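Local coordinates for putative citrate lyase, alfa subunit (Streptococcus mutans, PDB 2HJ0), which belongs to the citrate lyase alpha-subunit (CitF) family and folds around two large mixed beta sheets flanked by helices, at residues V263-P268 with R289-Q294; F276-G281 with N311-L316; G281-A286 with L411-L416; V328-H333 with E344-I349. One frame throughout, in Å; residues are numbered along the deposited sequence.

All four contacts lie round the nine-stranded mixed sheet. Contacts 1, 2 and 3 have centres about 13 to 14 Å apart, and their segments alternate along the chain: helix 251-265, strand 275-277 and helix 282-297 follow one another. Contact 1 joins the two helices, contact 2 packs the strand on helix 311-318, and contact 3 sets helix 282-297 against strand 409-413. Contacts 2 and 3 share G281, so the three form one continuous packed region. Contact 4, centred about 11 Å from contact 2 and about 23 Å from contact 1, follows both in the chain, nested within the loop closed by contact 3. Its strand 346-348 is outermost of the sheet within the chain, toward the second subunit.

Contact 1: V263-P268 with R289-Q294; sequences VITSSP and RFMREQ
I264 and M291 meet at about a right angle where the end of helix 251-265 lies beside helix 282-297, a helix-helix contact within an alpha/beta domain whose family belongs to a Rossmann-like clan. The ethyl branch of I264 does the touching. With CG1 beside the backbone N (chi1 -63°) and the chain nearly straight beyond it, its CD1 is carried across the gap to the methyl CE of the selenomethionine M291, 3.5 Å away. M291 leaves its helix without aiming at the other one and bends at chi3, -65°, which swings CE round to I264. The same CE also rests against T278, and I264 itself lies on I369 and V371 of strand 369-372 and on L411 of strand 409-413. This apolar layer therefore continues directly into the side chains of the sheet.

One residue along, T265 and Q294 pass obliquely. The methyl CG2 of T265 sits 3.7 Å from CB of Q294 and 4.0 Å from CG of Q294, so the aliphatic stem of the glutamine, rather than its amide, covers the methyl. The hydroxyl of T265 is turned back to its own helix, where it bonds to the carbonyl O of A261. No hydrogen bond spans the two helices, and the contact rests on apolar packing. Just past the helix, the carbonyl O of I264 is gripped twice by S267: the backbone N lies 3.0 Å from that oxygen, and S267 OG, approaching in the carbonyl plane on a lone pair, lies 2.8 Å from it.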
loop_
_atom_site.group_PDB
_atom_site.type_symbol
_atom_site.label_atom_id
_atom_site.label_comp_id
_atom_site.label_asym_id
_atom_site.label_seq_id
_atom_site.Cartn_x
_atom_site.Cartn_y
_atom_site.Cartn_z
ATOM N N VAL A 263 -27.632 26.104 0.658
ATOM C CA VAL A 263 -28.273 24.811 0.522
ATOM C C VAL A 263 -27.564 23.807 1.442
ATOM O O VAL A 263 -28.218 23.042 2.146
ATOM C CB VAL A 263 -28.246 24.323 -0.937
ATOM C CG1 VAL A 263 -28.873 22.949 -1.038
ATOM C CG2 VAL A 263 -28.990 25.304 -1.816
ATOM N N ILE A 264 -26.233 23.841 1.453
ATOM C CA ILE A 264 -25.428 22.951 2.287
ATOM C C ILE A 264 -25.636 23.235 3.773
ATOM O O ILE A 264 -25.943 22.332 4.555
ATOM C CB ILE A 264 -23.903 23.107 1.968
ATOM C CG1 ILE A 264 -23.623 22.686 0.521
ATOM C CG2 ILE A 264 -23.053 22.251 2.899
ATOM C CD1 ILE A 264 -22.274 23.124 0.024
ATOM N N THR A 265 -25.460 24.490 4.170
ATOM C CA THR A 265 -25.638 24.854 5.570
ATOM C C THR A 265 -27.081 24.749 6.056
ATOM O O THR A 265 -27.335 24.904 7.236
ATOM C CB THR A 265 -25.148 26.266 5.834
ATOM O OG1 THR A 265 -25.846 27.177 4.979
ATOM C CG2 THR A 265 -23.661 26.355 5.562
ATOM N N SER A 266 -28.029 24.492 5.164
ATOM C CA SER A 266 -29.407 24.349 5.604
ATOM C C SER A 266 -29.836 22.909 5.405
ATOM O O SER A 266 -30.974 22.551 5.677
ATOM C CB SER A 266 -30.356 25.245 4.807
ATOM O OG SER A 266 -30.060 26.619 4.972
ATOM N N SER A 267 -28.927 22.075 4.928
ATOM C CA SER A 267 -29.275 20.687 4.683
ATOM C C SER A 267 -29.256 19.881 5.969
ATOM O O SER A 267 -28.665 20.294 6.964
ATOM C CB SER A 267 -28.298 20.075 3.674
ATOM O OG SER A 267 -27.041 19.805 4.268
ATOM N N PRO A 268 -29.901 18.705 5.964
ATOM C CA PRO A 268 -29.925 17.861 7.163
ATOM C C PRO A 268 -28.591 17.149 7.379
ATOM O O PRO A 268 -28.516 16.197 8.139
ATOM C CB PRO A 268 -31.037 16.871 6.852
ATOM C CG PRO A 268 -30.830 16.655 5.391
ATOM C CD PRO A 268 -30.656 18.068 4.870
ATOM N N ARG A 289 -15.959 29.808 0.677
ATOM C CA ARG A 289 -15.854 31.080 1.384
ATOM C C ARG A 289 -17.085 31.310 2.242
ATOM O O ARG A 289 -16.975 31.543 3.449
ATOM C CB ARG A 289 -15.710 32.251 0.403
ATOM C CG ARG A 289 -15.916 33.613 1.044
ATOM C CD ARG A 289 -16.113 34.718 0.019
ATOM N NE ARG A 289 -14.883 35.068 -0.685
ATOM C CZ ARG A 289 -14.845 35.870 -1.745
ATOM N NH1 ARG A 289 -15.972 36.390 -2.211
ATOM N NH2 ARG A 289 -13.687 36.153 -2.335
ATOM N N PHE A 290 -18.257 31.241 1.620
ATOM C CA PHE A 290 -19.512 31.456 2.338
ATOM C C PHE A 290 -19.749 30.357 3.352
ATOM O O PHE A 290 -20.282 30.597 4.433
ATOM C CB PHE A 290 -20.686 31.525 1.353
ATOM C CG PHE A 290 -20.516 32.577 0.304
ATOM C CD1 PHE A 290 -19.725 32.337 -0.811
ATOM C CD2 PHE A 290 -21.084 33.837 0.465
ATOM C CE1 PHE A 290 -19.496 33.336 -1.748
ATOM C CE2 PHE A 290 -20.862 34.846 -0.464
ATOM C CZ PHE A 290 -20.066 34.596 -1.572
HETATM N N MSE A 291 -19.334 29.150 2.998
HETATM C CA MSE A 291 -19.499 28.007 3.874
HETATM C C MSE A 291 -18.715 28.231 5.174
HETATM O O MSE A 291 -19.255 28.051 6.272
HETATM C CB MSE A 291 -19.005 26.749 3.164
HETATM C CG MSE A 291 -19.872 25.526 3.380
HETATM SE SE MSE A 291 -19.042 23.959 2.634
HETATM C CE MSE A 291 -19.097 24.466 0.763
ATOM N N ARG A 292 -17.448 28.625 5.030
ATOM C CA ARG A 292 -16.563 28.899 6.164
ATOM C C ARG A 292 -17.226 29.896 7.124
ATOM O O ARG A 292 -17.309 29.652 8.329
ATOM C CB ARG A 292 -15.216 29.470 5.675
ATOM C CG ARG A 292 -14.166 29.639 6.777
ATOM C CD ARG A 292 -12.835 30.157 6.248
ATOM N NE ARG A 292 -12.814 31.612 6.172
ATOM C CZ ARG A 292 -12.405 32.416 7.150
ATOM N NH1 ARG A 292 -11.962 31.908 8.293
ATOM N NH2 ARG A 292 -12.466 33.735 6.994
ATOM N N GLU A 293 -17.693 31.013 6.573
ATOM C CA GLU A 293 -18.358 32.053 7.337
ATOM C C GLU A 293 -19.475 31.454 8.189
ATOM O O GLU A 293 -19.560 31.713 9.384
ATOM C CB GLU A 293 -18.934 33.098 6.379
ATOM C CG GLU A 293 -19.405 34.387 7.038
ATOM C CD GLU A 293 -20.207 35.273 6.087
ATOM O OE1 GLU A 293 -19.684 35.605 4.997
ATOM O OE2 GLU A 293 -21.357 35.640 6.435
ATOM N N GLN A 294 -20.325 30.644 7.576
ATOM C CA GLN A 294 -21.415 30.022 8.308
ATOM C C GLN A 294 -20.908 29.036 9.332
ATOM O O GLN A 294 -21.515 28.865 10.383
ATOM C CB GLN A 294 -22.370 29.313 7.352
ATOM C CG GLN A 294 -23.639 30.101 7.051
ATOM C CD GLN A 294 -24.651 30.020 8.170
ATOM O OE1 GLN A 294 -24.347 30.320 9.323
ATOM N NE2 GLN A 294 -25.872 29.613 7.833
#

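Contact 2: F276-G281 with N311-L316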
loop_
_atom_site.group_PDB
_atom_site.type_symbol
_atom_site.label_atom_id
_atom_site.label_comp_id
_atom_site.label_asym_id
_atom_site.label_seq_id
_atom_site.Cartn_x
_atom_site.Cartn_y
_atom_site.Cartn_z
ATOM N N PHE A 276 -17.257 16.987 3.154
ATOM C CA PHE A 276 -17.628 17.667 1.931
ATOM C C PHE A 276 -16.487 17.763 0.924
ATOM O O PHE A 276 -15.307 17.591 1.255
ATOM C CB PHE A 276 -18.111 19.081 2.240
ATOM C CG PHE A 276 -17.028 19.983 2.745
ATOM C CD1 PHE A 276 -16.617 19.925 4.069
ATOM C CD2 PHE A 276 -16.366 20.837 1.882
ATOM C CE1 PHE A 276 -15.558 20.702 4.516
ATOM C CE2 PHE A 276 -15.305 21.615 2.329
ATOM C CZ PHE A 276 -14.900 21.547 3.645
ATOM N N GLN A 277 -16.862 18.059 -0.312
ATOM C CA GLN A 277 -15.907 18.239 -1.384
ATOM C C GLN A 277 -16.410 19.401 -2.236
ATOM O O GLN A 277 -17.576 19.438 -2.618
ATOM C CB GLN A 277 -15.792 16.969 -2.232
ATOM C CG GLN A 277 -14.782 17.096 -3.358
ATOM C CD GLN A 277 -14.818 15.938 -4.326
ATOM O OE1 GLN A 277 -14.384 14.827 -4.023
ATOM N NE2 GLN A 277 -15.349 16.194 -5.506
ATOM N N THR A 278 -15.534 20.371 -2.493
ATOM C CA THR A 278 -15.886 21.527 -3.314
ATOM C C THR A 278 -15.051 21.542 -4.573
ATOM O O THR A 278 -14.110 20.763 -4.726
ATOM C CB THR A 278 -15.658 22.863 -2.585
ATOM O OG1 THR A 278 -14.333 22.890 -2.047
ATOM C CG2 THR A 278 -16.672 23.040 -1.469
ATOM N N GLY A 279 -15.396 22.455 -5.469
ATOM C CA GLY A 279 -14.696 22.563 -6.734
ATOM C C GLY A 279 -13.261 23.031 -6.659
ATOM O O GLY A 279 -12.722 23.323 -5.590
ATOM N N THR A 280 -12.638 23.103 -7.824
ATOM C CA THR A 280 -11.262 23.545 -7.915
ATOM C C THR A 280 -11.179 24.895 -8.629
ATOM O O THR A 280 -10.110 25.301 -9.068
ATOM C CB THR A 280 -10.397 22.505 -8.670
ATOM O OG1 THR A 280 -10.955 22.273 -9.969
ATOM C CG2 THR A 280 -10.357 21.196 -7.912
ATOM N N GLY A 281 -12.308 25.584 -8.744
ATOM C CA GLY A 281 -12.328 26.876 -9.404
ATOM C C GLY A 281 -13.755 27.338 -9.637
ATOM O O GLY A 281 -14.699 26.591 -9.381
ATOM N N ASN A 311 -5.665 25.591 -2.185
ATOM C CA ASN A 311 -5.213 26.329 -1.012
ATOM C C ASN A 311 -6.348 26.671 -0.060
ATOM O O ASN A 311 -6.125 26.746 1.142
ATOM C CB ASN A 311 -4.482 27.606 -1.420
ATOM C CG ASN A 311 -3.927 28.368 -0.226
ATOM O OD1 ASN A 311 -4.446 29.424 0.138
ATOM N ND2 ASN A 311 -2.874 27.827 0.399
ATOM N N ALA A 312 -7.559 26.870 -0.586
ATOM C CA ALA A 312 -8.702 27.195 0.263
ATOM C C ALA A 312 -8.924 26.077 1.255
ATOM O O ALA A 312 -9.313 26.297 2.405
ATOM C CB ALA A 312 -9.934 27.383 -0.563
HETATM N N MSE A 313 -8.652 24.863 0.800
HETATM C CA MSE A 313 -8.812 23.687 1.634
HETATM C C MSE A 313 -7.745 23.634 2.723
HETATM O O MSE A 313 -8.033 23.288 3.865
HETATM C CB MSE A 313 -8.748 22.435 0.767
HETATM C CG MSE A 313 -9.813 21.445 1.136
HETATM SE SE MSE A 313 -11.547 22.335 1.219
HETATM C CE MSE A 313 -12.445 21.232 -0.128
ATOM N N VAL A 314 -6.516 23.986 2.358
ATOM C CA VAL A 314 -5.423 23.991 3.307
ATOM C C VAL A 314 -5.739 25.061 4.333
ATOM O O VAL A 314 -5.533 24.888 5.537
ATOM C CB VAL A 314 -4.091 24.341 2.627
ATOM C CG1 VAL A 314 -2.936 24.210 3.621
ATOM C CG2 VAL A 314 -3.872 23.449 1.428
ATOM N N GLU A 315 -6.261 26.170 3.837
ATOM C CA GLU A 315 -6.634 27.291 4.684
ATOM C C GLU A 315 -7.549 26.781 5.794
ATOM O O GLU A 315 -7.285 27.018 6.962
ATOM C CB GLU A 315 -7.359 28.350 3.849
ATOM C CG GLU A 315 -6.927 29.789 4.088
ATOM C CD GLU A 315 -5.880 30.286 3.094
ATOM O OE1 GLU A 315 -4.682 29.939 3.225
ATOM O OE2 GLU A 315 -6.265 31.032 2.171
ATOM N N LEU A 316 -8.610 26.066 5.432
ATOM C CA LEU A 316 -9.543 25.548 6.425
ATOM C C LEU A 316 -8.933 24.553 7.400
ATOM O O LEU A 316 -9.310 24.505 8.575
ATOM C CB LEU A 316 -10.742 24.894 5.746
ATOM C CG LEU A 316 -11.755 25.810 5.051
ATOM C CD1 LEU A 316 -12.756 24.941 4.295
ATOM C CD2 LEU A 316 -12.478 26.693 6.067
#
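F276 and M313 run alongside one another, pointing opposite ways, and make a Met-aromatic contact where strand 275-277 of the alpha/beta sheet faces helix 311-318. The selenium SE of M313 lies 5.1 Å from the centroid of the F276 ring, 65° off its normal, an oblique approach. CE of M313 is 3.8 Å from CE2 of F276 and also reaches the hydroxyl of T278. L316 meets the same ring at the rim: its CD1 lies near the ring plane, 4.1 Å from CZ of F276.

M313 gets there by folding its chain at both chi2 and chi3, which brings the methyl up against both F276 and T278. The aromatic ring is flanked further by A302 and A305 of strand 302-305, and A305 also touches M313, so the neighbouring strand fills in beside both partners. T278 is backed by V287 and T288 of helix 282-297. At the start of helix 311-318 the backbone N of N311 bonds to OD1 of D332, tying that end to the segment 328-333. Within the helix, the backbone N of L316 is 3.1 Å from O of A312.

Contact 3: G281-A286 with L411-L416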
loop_
_atom_site.group_PDB
_atom_site.type_symbol
_atom_site.label_atom_id
_atom_site.label_comp_id
_atom_site.label_asym_id
_atom_site.label_seq_id
_atom_site.Cartn_x
_atom_site.Cartn_y
_atom_site.Cartn_z
ATOM N N GLY A 281 -12.308 25.584 -8.744
ATOM C CA GLY A 281 -12.328 26.876 -9.404
ATOM C C GLY A 281 -13.755 27.338 -9.637
ATOM O O GLY A 281 -14.699 26.591 -9.381
ATOM N N GLY A 282 -13.928 28.564 -10.117
ATOM C CA GLY A 282 -15.270 29.054 -10.361
ATOM C C GLY A 282 -16.132 29.139 -9.116
ATOM O O GLY A 282 -15.626 29.269 -8.001
ATOM N N ALA A 283 -17.442 29.065 -9.306
ATOM C CA ALA A 283 -18.381 29.146 -8.196
ATOM C C ALA A 283 -18.283 27.918 -7.299
ATOM O O ALA A 283 -18.418 28.021 -6.082
ATOM C CB ALA A 283 -19.806 29.292 -8.730
ATOM N N SER A 284 -18.062 26.756 -7.905
ATOM C CA SER A 284 -17.945 25.516 -7.146
ATOM C C SER A 284 -16.849 25.621 -6.087
ATOM O O SER A 284 -16.923 24.972 -5.040
ATOM C CB SER A 284 -17.632 24.344 -8.074
ATOM O OG SER A 284 -16.330 24.487 -8.605
ATOM N N LEU A 285 -15.828 26.427 -6.353
ATOM C CA LEU A 285 -14.752 26.602 -5.387
ATOM C C LEU A 285 -15.118 27.671 -4.374
ATOM O O LEU A 285 -14.978 27.468 -3.182
ATOM C CB LEU A 285 -13.454 26.994 -6.096
ATOM C CG LEU A 285 -12.287 27.549 -5.267
ATOM C CD1 LEU A 285 -11.855 26.598 -4.169
ATOM C CD2 LEU A 285 -11.145 27.807 -6.212
ATOM N N ALA A 286 -15.599 28.805 -4.869
ATOM C CA ALA A 286 -15.966 29.925 -4.018
ATOM C C ALA A 286 -16.944 29.555 -2.916
ATOM O O ALA A 286 -16.948 30.162 -1.849
ATOM C CB ALA A 286 -16.548 31.040 -4.864
ATOM N N LEU A 411 -24.705 18.472 -5.333
ATOM C CA LEU A 411 -25.066 19.792 -5.828
ATOM C C LEU A 411 -24.375 20.042 -7.150
ATOM O O LEU A 411 -23.172 19.835 -7.277
ATOM C CB LEU A 411 -24.650 20.887 -4.851
ATOM C CG LEU A 411 -25.762 21.450 -3.978
ATOM C CD1 LEU A 411 -26.269 20.337 -3.066
ATOM C CD2 LEU A 411 -25.241 22.624 -3.165
ATOM N N VAL A 412 -25.141 20.464 -8.144
ATOM C CA VAL A 412 -24.572 20.787 -9.444
ATOM C C VAL A 412 -24.886 22.267 -9.671
ATOM O O VAL A 412 -26.021 22.645 -9.989
ATOM C CB VAL A 412 -25.189 19.920 -10.590
ATOM C CG1 VAL A 412 -24.711 20.417 -11.942
ATOM C CG2 VAL A 412 -24.792 18.459 -10.412
ATOM N N ILE A 413 -23.883 23.111 -9.469
ATOM C CA ILE A 413 -24.080 24.536 -9.656
ATOM C C ILE A 413 -23.454 25.001 -10.954
ATOM O O ILE A 413 -22.411 24.503 -11.364
ATOM C CB ILE A 413 -23.485 25.350 -8.481
ATOM C CG1 ILE A 413 -21.958 25.326 -8.531
ATOM C CG2 ILE A 413 -23.955 24.772 -7.158
ATOM C CD1 ILE A 413 -21.326 26.211 -7.490
ATOM N N SER A 414 -24.114 25.953 -11.604
ATOM C CA SER A 414 -23.641 26.506 -12.872
ATOM C C SER A 414 -24.526 27.634 -13.412
ATOM O O SER A 414 -25.759 27.553 -13.366
ATOM C CB SER A 414 -23.547 25.422 -13.937
ATOM O OG SER A 414 -23.320 26.041 -15.189
ATOM N N PRO A 415 -23.901 28.691 -13.961
ATOM C CA PRO A 415 -24.684 29.808 -14.494
ATOM C C PRO A 415 -25.765 29.321 -15.439
ATOM O O PRO A 415 -25.638 28.274 -16.068
ATOM C CB PRO A 415 -23.638 30.674 -15.183
ATOM C CG PRO A 415 -22.597 29.690 -15.574
ATOM C CD PRO A 415 -22.493 28.808 -14.367
ATOM N N LEU A 416 -26.845 30.084 -15.505
ATOM C CA LEU A 416 -27.973 29.760 -16.347
ATOM C C LEU A 416 -27.539 29.684 -17.804
ATOM O O LEU A 416 -27.985 28.818 -18.552
ATOM C CB LEU A 416 -29.042 30.828 -16.167
ATOM C CG LEU A 416 -30.473 30.433 -16.512
ATOM C CD1 LEU A 416 -30.893 29.234 -15.671
ATOM C CD2 LEU A 416 -31.395 31.620 -16.250
#
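I413 touches A283 and S284 through its ethyl branch, and its torsions explain how: chi1 is 72°, which sets CG1 between the backbone N and the carbonyl carbon, and an extended chi2 of 174° then projects CD1 straight at the first turn of helix 282-297. The methyl end of the isoleucine lands largely on main chain, where CD1 lies over the peptide that joins A283 to S284. CD1 of I413 lies 3.3 Å from N of S284 and 3.5 Å from C of A283, with CB of A283 at 3.7 Å from the same methyl.

S284 adds CB to the surface, 4.2 Å from CD1 of I413, but its hydroxyl is committed to its own segment. S284 OG bonds to O of G281 at 2.8 Å, with a C=O...OG angle of 166°, nearly along the C=O axis. That carbonyl also accepts the backbone N of L285, so the turn is held by two donors on one oxygen.

Around this pair, I256 and A260 of helix 251-265 and V442 of strand 440-442 also touch I413, which is thus met by two helices and by the next strand. Helices 251-265 and 282-297 both pack on I413 of strand 409-413, the helix-on-sheet layering of an alpha/beta domain, consistent with the Rossmann-like clan of the family.

Contact 4: V328-H333 with E344-I349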
loop_
_atom_site.group_PDB
_atom_site.type_symbol
_atom_site.label_atom_id
_atom_site.label_comp_id
_atom_site.label_asym_id
_atom_site.label_seq_id
_atom_site.Cartn_x
_atom_site.Cartn_y
_atom_site.Cartn_z
ATOM N N VAL A 328 -6.365 13.116 -3.324
ATOM C CA VAL A 328 -6.077 12.204 -4.421
ATOM C C VAL A 328 -5.355 12.971 -5.526
ATOM O O VAL A 328 -4.719 12.392 -6.406
ATOM C CB VAL A 328 -7.353 11.578 -4.992
ATOM C CG1 VAL A 328 -8.130 12.602 -5.815
ATOM C CG2 VAL A 328 -6.984 10.373 -5.827
ATOM N N GLN A 329 -5.460 14.288 -5.468
ATOM C CA GLN A 329 -4.802 15.134 -6.442
ATOM C C GLN A 329 -4.779 16.594 -5.991
ATOM O O GLN A 329 -5.770 17.118 -5.487
ATOM C CB GLN A 329 -5.497 15.019 -7.791
ATOM C CG GLN A 329 -5.198 16.175 -8.680
ATOM C CD GLN A 329 -5.774 16.001 -10.049
ATOM O OE1 GLN A 329 -6.912 15.535 -10.207
ATOM N NE2 GLN A 329 -4.999 16.381 -11.061
ATOM N N ASP A 330 -3.638 17.247 -6.174
ATOM C CA ASP A 330 -3.503 18.641 -5.791
ATOM C C ASP A 330 -3.698 19.528 -6.994
ATOM O O ASP A 330 -3.312 19.164 -8.099
ATOM C CB ASP A 330 -2.129 18.889 -5.199
ATOM C CG ASP A 330 -1.948 18.204 -3.890
ATOM O OD1 ASP A 330 -1.003 17.394 -3.769
ATOM O OD2 ASP A 330 -2.758 18.477 -2.978
ATOM N N PHE A 331 -4.282 20.700 -6.776
ATOM C CA PHE A 331 -4.532 21.635 -7.860
ATOM C C PHE A 331 -3.727 22.947 -7.799
ATOM O O PHE A 331 -4.031 23.903 -8.517
ATOM C CB PHE A 331 -6.031 21.924 -7.944
ATOM C CG PHE A 331 -6.808 20.887 -8.717
ATOM C CD1 PHE A 331 -7.210 21.129 -10.024
ATOM C CD2 PHE A 331 -7.128 19.662 -8.141
ATOM C CE1 PHE A 331 -7.920 20.163 -10.742
ATOM C CE2 PHE A 331 -7.837 18.698 -8.854
ATOM C CZ PHE A 331 -8.233 18.948 -10.153
ATOM N N ASP A 332 -2.714 22.994 -6.938
ATOM C CA ASP A 332 -1.838 24.160 -6.825
ATOM C C ASP A 332 -0.666 23.849 -5.899
ATOM O O ASP A 332 -0.773 23.008 -5.009
ATOM C CB ASP A 332 -2.603 25.401 -6.342
ATOM C CG ASP A 332 -3.246 25.208 -4.997
ATOM O OD1 ASP A 332 -4.029 26.090 -4.593
ATOM O OD2 ASP A 332 -2.977 24.181 -4.338
ATOM N N HIS A 333 0.457 24.520 -6.115
ATOM C CA HIS A 333 1.644 24.265 -5.316
ATOM C C HIS A 333 1.424 24.229 -3.802
ATOM O O HIS A 333 1.849 23.293 -3.125
ATOM C CB HIS A 333 2.726 25.287 -5.656
ATOM C CG HIS A 333 3.988 25.100 -4.882
ATOM N ND1 HIS A 333 4.749 23.953 -4.971
ATOM C CD2 HIS A 333 4.592 25.886 -3.963
ATOM C CE1 HIS A 333 5.765 24.041 -4.133
ATOM N NE2 HIS A 333 5.694 25.202 -3.509
ATOM N N GLU A 344 -0.219 13.618 8.280
ATOM C CA GLU A 344 -1.291 12.920 9.001
ATOM C C GLU A 344 -2.641 13.624 8.838
ATOM O O GLU A 344 -3.627 12.979 8.499
ATOM C CB GLU A 344 -0.941 12.767 10.491
ATOM C CG GLU A 344 -1.693 13.698 11.422
ATOM C CD GLU A 344 -0.815 14.229 12.535
ATOM O OE1 GLU A 344 -1.342 14.950 13.416
ATOM O OE2 GLU A 344 0.402 13.927 12.520
ATOM N N LYS A 345 -2.669 14.937 9.061
ATOM C CA LYS A 345 -3.890 15.732 8.938
ATOM C C LYS A 345 -4.248 15.910 7.460
ATOM O O LYS A 345 -5.402 16.140 7.106
ATOM C CB LYS A 345 -3.693 17.106 9.580
ATOM C CG LYS A 345 -3.265 17.069 11.033
ATOM C CD LYS A 345 -4.421 16.843 11.988
ATOM C CE LYS A 345 -5.233 18.123 12.190
ATOM N NZ LYS A 345 -6.343 17.927 13.182
ATOM N N HIS A 346 -3.241 15.826 6.602
ATOM C CA HIS A 346 -3.442 15.945 5.161
ATOM C C HIS A 346 -2.840 14.650 4.609
ATOM O O HIS A 346 -1.616 14.548 4.455
ATOM C CB HIS A 346 -2.707 17.180 4.625
ATOM C CG HIS A 346 -3.004 17.495 3.192
ATOM N ND1 HIS A 346 -2.641 18.685 2.602
ATOM C CD2 HIS A 346 -3.610 16.767 2.223
ATOM C CE1 HIS A 346 -3.010 18.681 1.334
ATOM N NE2 HIS A 346 -3.601 17.529 1.077
ATOM N N TYR A 347 -3.702 13.668 4.328
ATOM C CA TYR A 347 -3.266 12.350 3.860
ATOM C C TYR A 347 -3.459 12.034 2.382
ATOM O O TYR A 347 -4.470 12.377 1.779
ATOM C CB TYR A 347 -3.956 11.257 4.680
ATOM C CG TYR A 347 -3.037 10.147 5.130
ATOM C CD1 TYR A 347 -2.082 10.374 6.118
ATOM C CD2 TYR A 347 -3.128 8.863 4.573
ATOM C CE1 TYR A 347 -1.235 9.348 6.549
ATOM C CE2 TYR A 347 -2.280 7.824 4.995
ATOM C CZ TYR A 347 -1.337 8.077 5.987
ATOM O OH TYR A 347 -0.508 7.061 6.419
ATOM N N GLU A 348 -2.479 11.341 1.816
ATOM C CA GLU A 348 -2.508 10.954 0.414
ATOM C C GLU A 348 -3.243 9.622 0.223
ATOM O O GLU A 348 -3.046 8.678 0.986
ATOM C CB GLU A 348 -1.071 10.851 -0.093
ATOM C CG GLU A 348 -0.902 10.344 -1.513
ATOM C CD GLU A 348 0.566 10.155 -1.881
ATOM O OE1 GLU A 348 0.991 10.679 -2.940
ATOM O OE2 GLU A 348 1.296 9.484 -1.110
ATOM N N ILE A 349 -4.094 9.550 -0.796
ATOM C CA ILE A 349 -4.848 8.326 -1.063
ATOM C C ILE A 349 -4.856 7.996 -2.556
ATOM O O ILE A 349 -4.909 8.896 -3.402
ATOM C CB ILE A 349 -6.318 8.451 -0.597
ATOM C CG1 ILE A 349 -7.010 9.557 -1.404
ATOM C CG2 ILE A 349 -6.368 8.729 0.902
ATOM C CD1 ILE A 349 -8.519 9.633 -1.226
#
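V328 and I349 form the close half of this contact. CG2 of V328, anti to its backbone N, lies 3.5 Å from O of I349, which stands to the side of the methyl's bond, while CB of V328 is 4.1 Å from CG1 of I349. The isoleucine ethyl branch, with CG1 between N and the carbonyl carbon (chi1 63°), passes alongside the V328 backbone. Both residues are buried: a methyl meets a carbonyl oxygen beside a looser aliphatic touch, with no hydrogen bond between the segments.

The other half is looser. OD2 of D330 stands 4.2 Å from NE2 of H346, an oblique approach without a bond. Each has its own stronger partner: OD1 of D330 takes the backbone N of S189, and NE2 of H346 bonds to OD2 of D327, whose carboxylate also lies near that of D330. Farther out, Y347 leads to the dimer interface, its OH bonding to the backbone N of I218 of the second subunit.

Strand 322-327 runs straight into segment 328-333, helix 333-341 follows, and the chain returns in strand 346-348. Strands 322-327 and 346-348, parallel neighbours in the large sheet, make a beta-alpha-beta crossover in which L339 of the helix covers H346, whereas strand 329-330 pairs with 308-309 in a separate small sheet.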